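Local coordinates for protein dally-like, isoform A (Drosophila melanogaster, PDB 6XTZ) that is a cell-surface glypican core that binds Wnt proteins and shields their palmitoleate lipid, so that the signal can travel at a distance, at residues L37-S42 / D225-L230; Q63-H68 / N253-C258; L218-N223 / A517-Q522; E270-A275 / Q451-Y456. The protein carries 5 engineered substitutions. One frame throughout, in Å; residues are numbered along the deposited sequence.

Contact 1. Residues L37-S42 / D225-L230; sequences LRYCES and DCTGAL
At the disulfide-rich end of the glypican core, Tyr39, in the loop between helices 14-19 and 51-110, brings the CD1/CE1 side of its ring obliquely to Gly228 CA on helix 224-234. The CA atoms of Tyr39 and Gly228 are 5.3 Å apart. The contact runs along one side of the ring: Tyr39 CD1 is 3.5 Å from Gly228 CA, and CE1 is 3.9 Å from the same carbon. Further along, the methyl CG2 of Thr227 lies 4.3 Å from Tyr39 OH. Chi1 of -45° sets CG of the tyrosine anti to the carbonyl carbon, which places CD1 next to Gly228 CA. Disulfides tie both partners into the fold: Cys40, next to the tyrosine, is joined to Cys236, and Cys226 on the helix to Cys258. One face of the Tyr39 ring carries Arg38 CB, 3.9 Å above its plane, and the phenol oxygen in turn sits 3.7 Å over the centre of the Arg38 guanidinium. Glu54 of helix 51-110 fixes the loop backbone, its carboxylate accepting the N-H groups of Arg38, Tyr39 and Cys40.

Contact 2. Residues Q63-H68 / N253-C258; sequences QQLEGH and NVIKGC
The backbone N of Cys258 donates to Val254 O over 2.9 Å, closing the last turn of helix 248-258 and presenting Cys258 CB to Leu65 of helix 51-110. This is a buried helix-to-helix contact in the disulfide-rich part of the all-helical glypican core. Across the two helices the contact itself is wholly apolar, and three buried side chains carry it. Leu65 is the centre: its CA and that of Ile255 are 8.4 Å apart, and its forked end fills the gap. CD2 goes to the cysteine, 3.8 Å from Cys258 CB and 4.1 Å from Cys258 SG, while CD1 meets Ile255 CG2 at 4.0 Å. The leucine gets there by placing CG anti to its backbone N (chi1 178°), which carries CD1 and CD2 to Ile255 and Cys258. Ile255 leaves its helix at a slant, and its side chain runs past that of Leu65 in the opposite direction, so that its CD1 also comes to 4.2 Å from Leu65 CD2. Elsewhere on helix 248-258 the buried amide of Asn253 is satisfied by hydrogen bonds to Tyr492, Ser495 and Thr497. Around the apolar core, Leu230 of helix 224-234 touches both Leu65 and Ile255, Leu222 of the preceding loop touches Leu65, and helix 459-467 covers another side, with Val467 on Leu65 and Pro464 on Ile255.

Contact 3. Residues L218-N223 / A517-Q522; sequences LNVRLN and AQMASQ
From Val220 to Asn223 the backbone is extended and passes helix 513-538, with the CA atoms of Val220 and Gln518 6.7 Å apart. Gln518 reaches across with a chain extended beyond CG, and both ends of its amide are used on the loop backbone. NE2 donates to Asn219 O over 3.1 Å with an N-H...O angle of 145°. The donor sits above the carbonyl plane and makes a C=O...N angle of 108°, a bent approach that misses the lone pairs. A water 2.5 Å from Gln518 OE1, a distance short enough to be doubtful in detail, also accepts from Arg221 N at 2.8 Å. The direct bond, probably helped by the water, sets the rotation of the amide and engages backbone groups of the residues before and after Val220. The valine supplies the apolar part. Its CG2 lies 3.9 Å from Gln518 CB and 3.8 Å from Met519 SD. The Val220 and Met519 side chains cross at about a right angle; chi1 and the bend at chi2 (-72°) place the methionine sulfur, and the further bend at chi3 turns only CE. Tyr261 touches Val220 and Met519 as well, adding to the buried side of the patch, whereas Asn219 lies exposed at its margin. This loop links two helices: it follows helix 185-216 and ends at Asn223, the N-cap of helix 224-234, whose OD1 accepts from Cys226 N. Behind it runs helix 51-110, with Ile73 and Ser74 against Leu218, so the loop is held between that helix and helix 513-538.

Contact 4. Residues E270-A275 / Q451-Y456; sequences ENFAMA and QRVKDY
Val453 of helix 441-455 packs on Ala273 and Phe272 of helix 263-283, a helix-to-helix contact in the long all-helical body of the glypican core. The tight part centres on one methyl. Val453 CG1 lies 3.8 Å from Ala273 CA and 3.9 Å from Ala273 CB, and the small alanine lets the two backbones come together, with the CA atoms of Ala273 and Val453 only 6.0 Å apart. The valine sends that methyl across by setting CG1 anti to its backbone N (chi1 174°). On the inner side Phe272 closes in obliquely, its CE2 4.2 Å from Val453 CG1, and the ring continues into the bundle against Leu526 and Leu533 of helix 513-538 and Ala206 and Ala210 of helix 185-216. The outer margin is looser. There Met274 and Lys454 start away from the partner helix, and Lys454 NZ has a long, weak ion pair with Asp277. Glu270 forms a salt bridge with Lys458, just past the end of helix 441-455. On the exposed back of that helix, one turn apart, Gln451 NE2 reaches Asp455 OD1 at 3.3 Å in a weak hydrogen bond with an N-H...O angle of 141°.

Contacts 1, 2 and 3 form a connected run at the cysteine-rich end of the rod-shaped core. Centres of contacts 1 and 2 are 14 Å apart, with the Cys226-Cys258 disulfide as the joint; contact 3 lies another 14 Å from contact 2 and touches it. In sequence the three cross, so successive segments interlock. Contact 4 stands apart, 22 Å from contact 3 and 36 Å from contact 1 between centres, and both its segments fall between those of contact 3. Helix 51-110 supplies one side of contact 2, packs against the other three, and also carries Leu94, Leu95, Ser98 and Gln101 of the palmitoleoyl pocket, joining the disulfide-rich end to the lipid-binding part of the bundle.

Contact 1. Residues L37-S42 / D225-L230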
# COMPACT_ATOMS: atom_id res chain seq x y z
N LEU A 37 -13.09 -33.81 -26.56
CA LEU A 37 -12.45 -33.06 -25.49
C LEU A 37 -12.39 -31.58 -25.84
O LEU A 37 -12.08 -31.21 -26.97
CB LEU A 37 -11.05 -33.60 -25.21
CG LEU A 37 -10.99 -35.02 -24.64
CD1 LEU A 37 -9.58 -35.35 -24.14
CD2 LEU A 37 -12.01 -35.22 -23.52
N ARG A 38 -12.70 -30.75 -24.85
CA ARG A 38 -12.75 -29.30 -25.03
C ARG A 38 -11.39 -28.63 -24.88
O ARG A 38 -11.12 -27.64 -25.57
CB ARG A 38 -13.72 -28.68 -24.02
CG ARG A 38 -15.17 -29.07 -24.22
CD ARG A 38 -16.08 -28.37 -23.22
NE ARG A 38 -15.93 -28.90 -21.87
CZ ARG A 38 -16.64 -28.49 -20.82
NH1 ARG A 38 -17.54 -27.53 -20.97
NH2 ARG A 38 -16.44 -29.03 -19.63
N TYR A 39 -10.55 -29.14 -23.99
CA TYR A 39 -9.29 -28.48 -23.67
C TYR A 39 -8.08 -29.32 -24.05
O TYR A 39 -7.13 -28.79 -24.65
CB TYR A 39 -9.24 -28.14 -22.17
CG TYR A 39 -10.52 -27.54 -21.65
CD1 TYR A 39 -11.02 -26.36 -22.20
CD2 TYR A 39 -11.22 -28.13 -20.62
CE1 TYR A 39 -12.20 -25.80 -21.73
CE2 TYR A 39 -12.40 -27.58 -20.14
CZ TYR A 39 -12.88 -26.41 -20.70
OH TYR A 39 -14.04 -25.86 -20.23
N CYS A 40 -8.07 -30.61 -23.73
CA CYS A 40 -6.98 -31.46 -24.15
C CYS A 40 -7.09 -31.75 -25.65
O CYS A 40 -8.12 -31.53 -26.28
CB CYS A 40 -6.98 -32.78 -23.38
SG CYS A 40 -7.04 -32.61 -21.59
N GLU A 41 -5.99 -32.24 -26.22
CA GLU A 41 -5.99 -32.67 -27.60
C GLU A 41 -6.67 -34.03 -27.72
O GLU A 41 -6.48 -34.91 -26.88
CB GLU A 41 -4.57 -32.75 -28.15
CG GLU A 41 -4.50 -33.10 -29.63
CD GLU A 41 -3.07 -33.19 -30.15
OE1 GLU A 41 -2.14 -33.19 -29.32
OE2 GLU A 41 -2.89 -33.26 -31.38
N SER A 42 -7.48 -34.19 -28.77
CA SER A 42 -8.15 -35.45 -29.09
C SER A 42 -7.66 -35.90 -30.46
O SER A 42 -8.34 -35.68 -31.47
CB SER A 42 -9.67 -35.30 -29.07
OG SER A 42 -10.16 -35.27 -27.74
N ASP A 225 -11.38 -18.42 -20.73
CA ASP A 225 -10.11 -18.63 -21.43
C ASP A 225 -9.03 -19.13 -20.48
O ASP A 225 -8.13 -19.86 -20.90
CB ASP A 225 -9.66 -17.33 -22.11
CG ASP A 225 -10.53 -16.98 -23.31
OD1 ASP A 225 -11.48 -17.73 -23.61
OD2 ASP A 225 -10.26 -15.94 -23.95
N CYS A 226 -9.10 -18.74 -19.20
CA CYS A 226 -8.13 -19.24 -18.23
C CYS A 226 -8.33 -20.73 -17.96
O CYS A 226 -7.36 -21.47 -17.83
CB CYS A 226 -8.23 -18.45 -16.93
SG CYS A 226 -7.48 -19.30 -15.51
N THR A 227 -9.59 -21.17 -17.87
CA THR A 227 -9.87 -22.57 -17.59
C THR A 227 -9.25 -23.48 -18.64
O THR A 227 -8.65 -24.51 -18.31
CB THR A 227 -11.38 -22.80 -17.51
OG1 THR A 227 -11.95 -21.90 -16.56
CG2 THR A 227 -11.67 -24.23 -17.09
N GLY A 228 -9.35 -23.10 -19.92
CA GLY A 228 -8.81 -23.94 -20.98
C GLY A 228 -7.30 -24.10 -20.88
O GLY A 228 -6.78 -25.22 -20.92
N ALA A 229 -6.58 -22.98 -20.76
CA ALA A 229 -5.13 -23.04 -20.68
C ALA A 229 -4.66 -23.71 -19.39
O ALA A 229 -3.61 -24.36 -19.38
CB ALA A 229 -4.54 -21.64 -20.79
N LEU A 230 -5.43 -23.57 -18.31
CA LEU A 230 -5.03 -24.14 -17.03
C LEU A 230 -5.08 -25.66 -17.05
O LEU A 230 -4.19 -26.33 -16.51
CB LEU A 230 -5.92 -23.58 -15.92
CG LEU A 230 -5.48 -23.74 -14.47
CD1 LEU A 230 -4.15 -23.05 -14.25
CD2 LEU A 230 -6.54 -23.18 -13.54

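Contact 2. Residues Q63-H68 / N253-C258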
# COMPACT_ATOMS: atom_id res chain seq x y z
N GLN A 63 -10.64 -24.14 -9.17
CA GLN A 63 -10.84 -23.96 -7.74
C GLN A 63 -9.52 -23.94 -6.98
O GLN A 63 -9.40 -23.24 -5.97
CB GLN A 63 -11.75 -25.04 -7.18
CG GLN A 63 -13.20 -24.93 -7.64
CD GLN A 63 -14.08 -26.04 -7.10
OE1 GLN A 63 -13.64 -26.84 -6.28
NE2 GLN A 63 -15.32 -26.09 -7.57
N GLN A 64 -8.52 -24.69 -7.45
CA GLN A 64 -7.22 -24.68 -6.79
C GLN A 64 -6.51 -23.35 -6.99
O GLN A 64 -5.89 -22.82 -6.06
CB GLN A 64 -6.35 -25.83 -7.29
CG GLN A 64 -6.78 -27.20 -6.77
CD GLN A 64 -5.89 -28.32 -7.28
OE1 GLN A 64 -5.00 -28.10 -8.10
NE2 GLN A 64 -6.13 -29.53 -6.80
N LEU A 65 -6.59 -22.78 -8.20
CA LEU A 65 -5.95 -21.49 -8.44
C LEU A 65 -6.68 -20.38 -7.70
O LEU A 65 -6.04 -19.51 -7.09
CB LEU A 65 -5.91 -21.19 -9.94
CG LEU A 65 -5.32 -19.84 -10.33
CD1 LEU A 65 -3.95 -19.63 -9.70
CD2 LEU A 65 -5.23 -19.69 -11.85
N GLU A 66 -8.01 -20.39 -7.73
CA GLU A 66 -8.77 -19.36 -7.01
C GLU A 66 -8.59 -19.49 -5.50
O GLU A 66 -8.55 -18.48 -4.79
CB GLU A 66 -10.25 -19.44 -7.39
CG GLU A 66 -10.56 -18.79 -8.73
CD GLU A 66 -12.03 -18.90 -9.11
OE1 GLU A 66 -12.70 -19.86 -8.66
OE2 GLU A 66 -12.51 -18.02 -9.85
N GLY A 67 -8.46 -20.72 -5.00
CA GLY A 67 -8.22 -20.90 -3.58
C GLY A 67 -6.84 -20.42 -3.16
O GLY A 67 -6.69 -19.78 -2.12
N HIS A 68 -5.82 -20.72 -3.97
CA HIS A 68 -4.46 -20.32 -3.62
C HIS A 68 -4.29 -18.81 -3.64
O HIS A 68 -3.66 -18.24 -2.74
CB HIS A 68 -3.46 -20.99 -4.57
CG HIS A 68 -2.03 -20.69 -4.25
ND1 HIS A 68 -1.24 -21.52 -3.47
CD2 HIS A 68 -1.23 -19.65 -4.60
CE1 HIS A 68 -0.03 -21.00 -3.36
NE2 HIS A 68 -0.00 -19.87 -4.04
N ASN A 253 3.72 -19.15 -17.40
CA ASN A 253 3.05 -18.42 -18.47
C ASN A 253 1.54 -18.60 -18.41
O ASN A 253 0.79 -17.67 -18.73
CB ASN A 253 3.59 -18.86 -19.83
CG ASN A 253 4.95 -18.28 -20.13
OD1 ASN A 253 5.29 -17.19 -19.68
ND2 ASN A 253 5.74 -19.01 -20.91
N VAL A 254 1.07 -19.78 -18.00
CA VAL A 254 -0.37 -20.02 -17.93
C VAL A 254 -0.98 -19.22 -16.78
O VAL A 254 -2.00 -18.55 -16.95
CB VAL A 254 -0.66 -21.52 -17.80
CG1 VAL A 254 -2.14 -21.76 -17.58
CG2 VAL A 254 -0.18 -22.25 -19.05
N ILE A 255 -0.36 -19.29 -15.60
CA ILE A 255 -0.89 -18.56 -14.45
C ILE A 255 -0.82 -17.05 -14.70
O ILE A 255 -1.72 -16.31 -14.31
CB ILE A 255 -0.16 -18.96 -13.16
CG1 ILE A 255 -0.10 -20.48 -13.03
CG2 ILE A 255 -0.87 -18.37 -11.95
CD1 ILE A 255 -1.45 -21.14 -12.88
N LYS A 256 0.25 -16.59 -15.35
CA LYS A 256 0.35 -15.17 -15.69
C LYS A 256 -0.81 -14.74 -16.58
O LYS A 256 -1.34 -13.63 -16.43
CB LYS A 256 1.68 -14.88 -16.39
CG LYS A 256 2.85 -14.68 -15.44
CD LYS A 256 4.04 -14.07 -16.16
CE LYS A 256 5.11 -13.62 -15.19
NZ LYS A 256 6.18 -12.84 -15.87
N GLY A 257 -1.24 -15.61 -17.50
CA GLY A 257 -2.38 -15.27 -18.33
C GLY A 257 -3.69 -15.32 -17.57
O GLY A 257 -4.55 -14.45 -17.75
N CYS A 258 -3.86 -16.33 -16.72
CA CYS A 258 -5.04 -16.39 -15.87
C CYS A 258 -5.16 -15.15 -14.99
O CYS A 258 -6.26 -14.63 -14.77
CB CYS A 258 -5.00 -17.65 -15.00
SG CYS A 258 -5.49 -19.17 -15.86

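Contact 3. Residues L218-N223 / A517-Q522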
# COMPACT_ATOMS: atom_id res chain seq x y z
N LEU A 218 -10.06 -9.69 -4.89
CA LEU A 218 -10.68 -11.00 -4.72
C LEU A 218 -12.01 -11.13 -5.45
O LEU A 218 -12.46 -12.25 -5.68
CB LEU A 218 -10.88 -11.29 -3.23
CG LEU A 218 -9.64 -11.38 -2.35
CD1 LEU A 218 -10.02 -11.53 -0.89
CD2 LEU A 218 -8.76 -12.53 -2.79
N ASN A 219 -12.64 -10.01 -5.79
CA ASN A 219 -13.93 -10.04 -6.48
C ASN A 219 -13.81 -10.41 -7.95
O ASN A 219 -14.84 -10.67 -8.59
CB ASN A 219 -14.62 -8.68 -6.36
CG ASN A 219 -14.86 -8.27 -4.93
OD1 ASN A 219 -14.96 -9.11 -4.03
ND2 ASN A 219 -14.95 -6.96 -4.69
N VAL A 220 -12.60 -10.45 -8.51
CA VAL A 220 -12.41 -10.73 -9.93
C VAL A 220 -12.29 -12.23 -10.11
O VAL A 220 -11.35 -12.86 -9.62
CB VAL A 220 -11.16 -10.00 -10.47
CG1 VAL A 220 -11.08 -10.15 -11.98
CG2 VAL A 220 -11.19 -8.53 -10.08
N ARG A 221 -13.24 -12.81 -10.84
CA ARG A 221 -13.25 -14.24 -11.11
C ARG A 221 -12.43 -14.55 -12.36
O ARG A 221 -12.30 -13.72 -13.26
CB ARG A 221 -14.68 -14.75 -11.29
CG ARG A 221 -15.58 -14.54 -10.08
CD ARG A 221 -16.99 -15.01 -10.37
NE ARG A 221 -17.87 -14.86 -9.21
CZ ARG A 221 -18.58 -13.77 -8.95
NH1 ARG A 221 -19.35 -13.72 -7.87
NH2 ARG A 221 -18.51 -12.72 -9.76
N LEU A 222 -11.88 -15.76 -12.40
CA LEU A 222 -11.20 -16.23 -13.59
C LEU A 222 -12.20 -16.40 -14.73
O LEU A 222 -13.37 -16.73 -14.51
CB LEU A 222 -10.48 -17.55 -13.31
CG LEU A 222 -9.46 -17.50 -12.17
CD1 LEU A 222 -8.83 -18.87 -11.95
CD2 LEU A 222 -8.40 -16.45 -12.44
N ASN A 223 -11.73 -16.18 -15.95
CA ASN A 223 -12.59 -16.28 -17.13
C ASN A 223 -12.44 -17.65 -17.78
O ASN A 223 -11.59 -18.46 -17.42
CB ASN A 223 -12.27 -15.16 -18.13
CG ASN A 223 -10.80 -15.12 -18.53
OD1 ASN A 223 -10.16 -16.16 -18.71
ND2 ASN A 223 -10.27 -13.92 -18.67
N ALA A 517 -12.38 -3.93 -16.04
CA ALA A 517 -13.35 -2.96 -15.55
C ALA A 517 -13.53 -3.08 -14.04
O ALA A 517 -13.75 -2.07 -13.36
CB ALA A 517 -14.69 -3.15 -16.26
N GLN A 518 -13.44 -4.30 -13.50
CA GLN A 518 -13.49 -4.47 -12.05
C GLN A 518 -12.24 -3.92 -11.38
O GLN A 518 -12.31 -3.46 -10.23
CB GLN A 518 -13.67 -5.94 -11.69
CG GLN A 518 -14.98 -6.56 -12.16
CD GLN A 518 -15.12 -8.01 -11.73
OE1 GLN A 518 -14.94 -8.92 -12.53
NE2 GLN A 518 -15.45 -8.22 -10.46
N MET A 519 -11.11 -3.95 -12.07
CA MET A 519 -9.85 -3.45 -11.52
C MET A 519 -9.69 -1.94 -11.67
O MET A 519 -8.74 -1.38 -11.11
CB MET A 519 -8.67 -4.15 -12.18
CG MET A 519 -8.65 -5.66 -11.99
SD MET A 519 -8.23 -6.16 -10.31
CE MET A 519 -6.55 -5.55 -10.20
N ALA A 520 -10.59 -1.28 -12.40
CA ALA A 520 -10.40 0.13 -12.72
C ALA A 520 -10.41 1.00 -11.47
O ALA A 520 -9.53 1.84 -11.27
CB ALA A 520 -11.46 0.59 -13.72
N SER A 521 -11.42 0.82 -10.61
CA SER A 521 -11.51 1.64 -9.41
C SER A 521 -10.39 1.31 -8.43
O SER A 521 -9.89 2.20 -7.73
CB SER A 521 -12.88 1.46 -8.75
OG SER A 521 -13.07 0.11 -8.35
N GLN A 522 -9.99 0.04 -8.36
CA GLN A 522 -8.88 -0.34 -7.49
C GLN A 522 -7.56 0.21 -8.02
O GLN A 522 -6.68 0.59 -7.24
CB GLN A 522 -8.80 -1.86 -7.36
CG GLN A 522 -9.69 -2.42 -6.26
CD GLN A 522 -11.13 -1.97 -6.40
OE1 GLN A 522 -11.76 -2.19 -7.43
NE2 GLN A 522 -11.65 -1.33 -5.36
O HOH W 1 -15.00 -11.44 -12.52

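Contact 4. Residues E270-A275 / Q451-Y456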
# COMPACT_ATOMS: atom_id res chain seq x y z
N GLU A 270 4.23 -1.89 -7.18
CA GLU A 270 5.65 -1.63 -6.98
C GLU A 270 5.91 -0.15 -6.76
O GLU A 270 6.73 0.22 -5.92
CB GLU A 270 6.45 -2.15 -8.17
CG GLU A 270 6.44 -3.66 -8.32
CD GLU A 270 7.38 -4.15 -9.40
OE1 GLU A 270 8.09 -3.31 -10.01
OE2 GLU A 270 7.42 -5.37 -9.66
N ASN A 271 5.22 0.72 -7.51
CA ASN A 271 5.34 2.16 -7.27
C ASN A 271 4.86 2.52 -5.87
O ASN A 271 5.44 3.38 -5.21
CB ASN A 271 4.56 2.94 -8.32
CG ASN A 271 5.12 2.78 -9.72
OD1 ASN A 271 6.29 2.41 -9.89
ND2 ASN A 271 4.30 3.06 -10.72
N PHE A 272 3.78 1.87 -5.41
CA PHE A 272 3.31 2.09 -4.05
C PHE A 272 4.36 1.67 -3.02
O PHE A 272 4.59 2.38 -2.04
CB PHE A 272 2.00 1.32 -3.82
CG PHE A 272 1.67 1.11 -2.37
CD1 PHE A 272 1.08 2.13 -1.63
CD2 PHE A 272 1.93 -0.10 -1.75
CE1 PHE A 272 0.77 1.94 -0.29
CE2 PHE A 272 1.62 -0.29 -0.41
CZ PHE A 272 1.04 0.73 0.32
N ALA A 273 5.00 0.52 -3.23
CA ALA A 273 6.00 0.05 -2.28
C ALA A 273 7.23 0.95 -2.27
O ALA A 273 7.84 1.16 -1.21
CB ALA A 273 6.40 -1.39 -2.60
N MET A 274 7.61 1.49 -3.43
CA MET A 274 8.77 2.37 -3.48
C MET A 274 8.45 3.72 -2.85
O MET A 274 9.31 4.32 -2.20
CB MET A 274 9.24 2.54 -4.93
CG MET A 274 9.82 1.28 -5.54
SD MET A 274 10.47 1.51 -7.21
CE MET A 274 8.98 1.94 -8.10
N ALA A 275 7.23 4.22 -3.03
CA ALA A 275 6.85 5.48 -2.41
C ALA A 275 6.68 5.32 -0.90
O ALA A 275 6.99 6.23 -0.14
CB ALA A 275 5.57 6.01 -3.05
N GLN A 451 9.29 -2.84 6.49
CA GLN A 451 9.85 -4.13 6.12
C GLN A 451 8.80 -5.02 5.47
O GLN A 451 9.10 -5.75 4.51
CB GLN A 451 10.44 -4.82 7.35
CG GLN A 451 11.13 -6.14 7.05
CD GLN A 451 12.27 -5.99 6.07
OE1 GLN A 451 13.11 -5.09 6.21
NE2 GLN A 451 12.32 -6.86 5.08
N ARG A 452 7.56 -4.98 5.96
CA ARG A 452 6.52 -5.83 5.39
C ARG A 452 6.08 -5.33 4.02
O ARG A 452 5.82 -6.14 3.12
CB ARG A 452 5.33 -5.93 6.35
CG ARG A 452 5.69 -6.60 7.67
CD ARG A 452 4.49 -6.66 8.61
NE ARG A 452 4.88 -7.11 9.94
CZ ARG A 452 4.90 -8.38 10.33
NH1 ARG A 452 4.55 -9.35 9.49
NH2 ARG A 452 5.27 -8.69 11.57
N VAL A 453 6.00 -4.01 3.84
CA VAL A 453 5.73 -3.47 2.51
C VAL A 453 6.86 -3.82 1.56
O VAL A 453 6.65 -4.09 0.37
CB VAL A 453 5.48 -1.95 2.58
CG1 VAL A 453 5.35 -1.36 1.19
CG2 VAL A 453 4.22 -1.67 3.39
N LYS A 454 8.10 -3.84 2.08
CA LYS A 454 9.23 -4.30 1.28
C LYS A 454 9.06 -5.76 0.89
O LYS A 454 9.46 -6.16 -0.21
CB LYS A 454 10.53 -4.10 2.07
CG LYS A 454 11.78 -3.99 1.22
CD LYS A 454 13.02 -3.93 2.11
CE LYS A 454 14.19 -3.29 1.38
NZ LYS A 454 13.95 -1.85 1.10
N ASP A 455 8.48 -6.57 1.77
CA ASP A 455 8.27 -7.98 1.46
C ASP A 455 7.21 -8.17 0.38
O ASP A 455 7.35 -9.03 -0.49
CB ASP A 455 7.89 -8.75 2.73
CG ASP A 455 9.02 -8.83 3.74
OD1 ASP A 455 10.20 -8.73 3.33
OD2 ASP A 455 8.73 -9.01 4.94
N TYR A 456 6.15 -7.37 0.42
CA TYR A 456 5.04 -7.49 -0.51
C TYR A 456 5.23 -6.67 -1.78
O TYR A 456 4.26 -6.47 -2.52
CB TYR A 456 3.72 -7.08 0.16
CG TYR A 456 3.30 -7.99 1.30
CD1 TYR A 456 3.09 -9.34 1.09
CD2 TYR A 456 3.09 -7.48 2.57
CE1 TYR A 456 2.70 -10.17 2.13
CE2 TYR A 456 2.70 -8.29 3.61
CZ TYR A 456 2.51 -9.64 3.39
OH TYR A 456 2.12 -10.44 4.43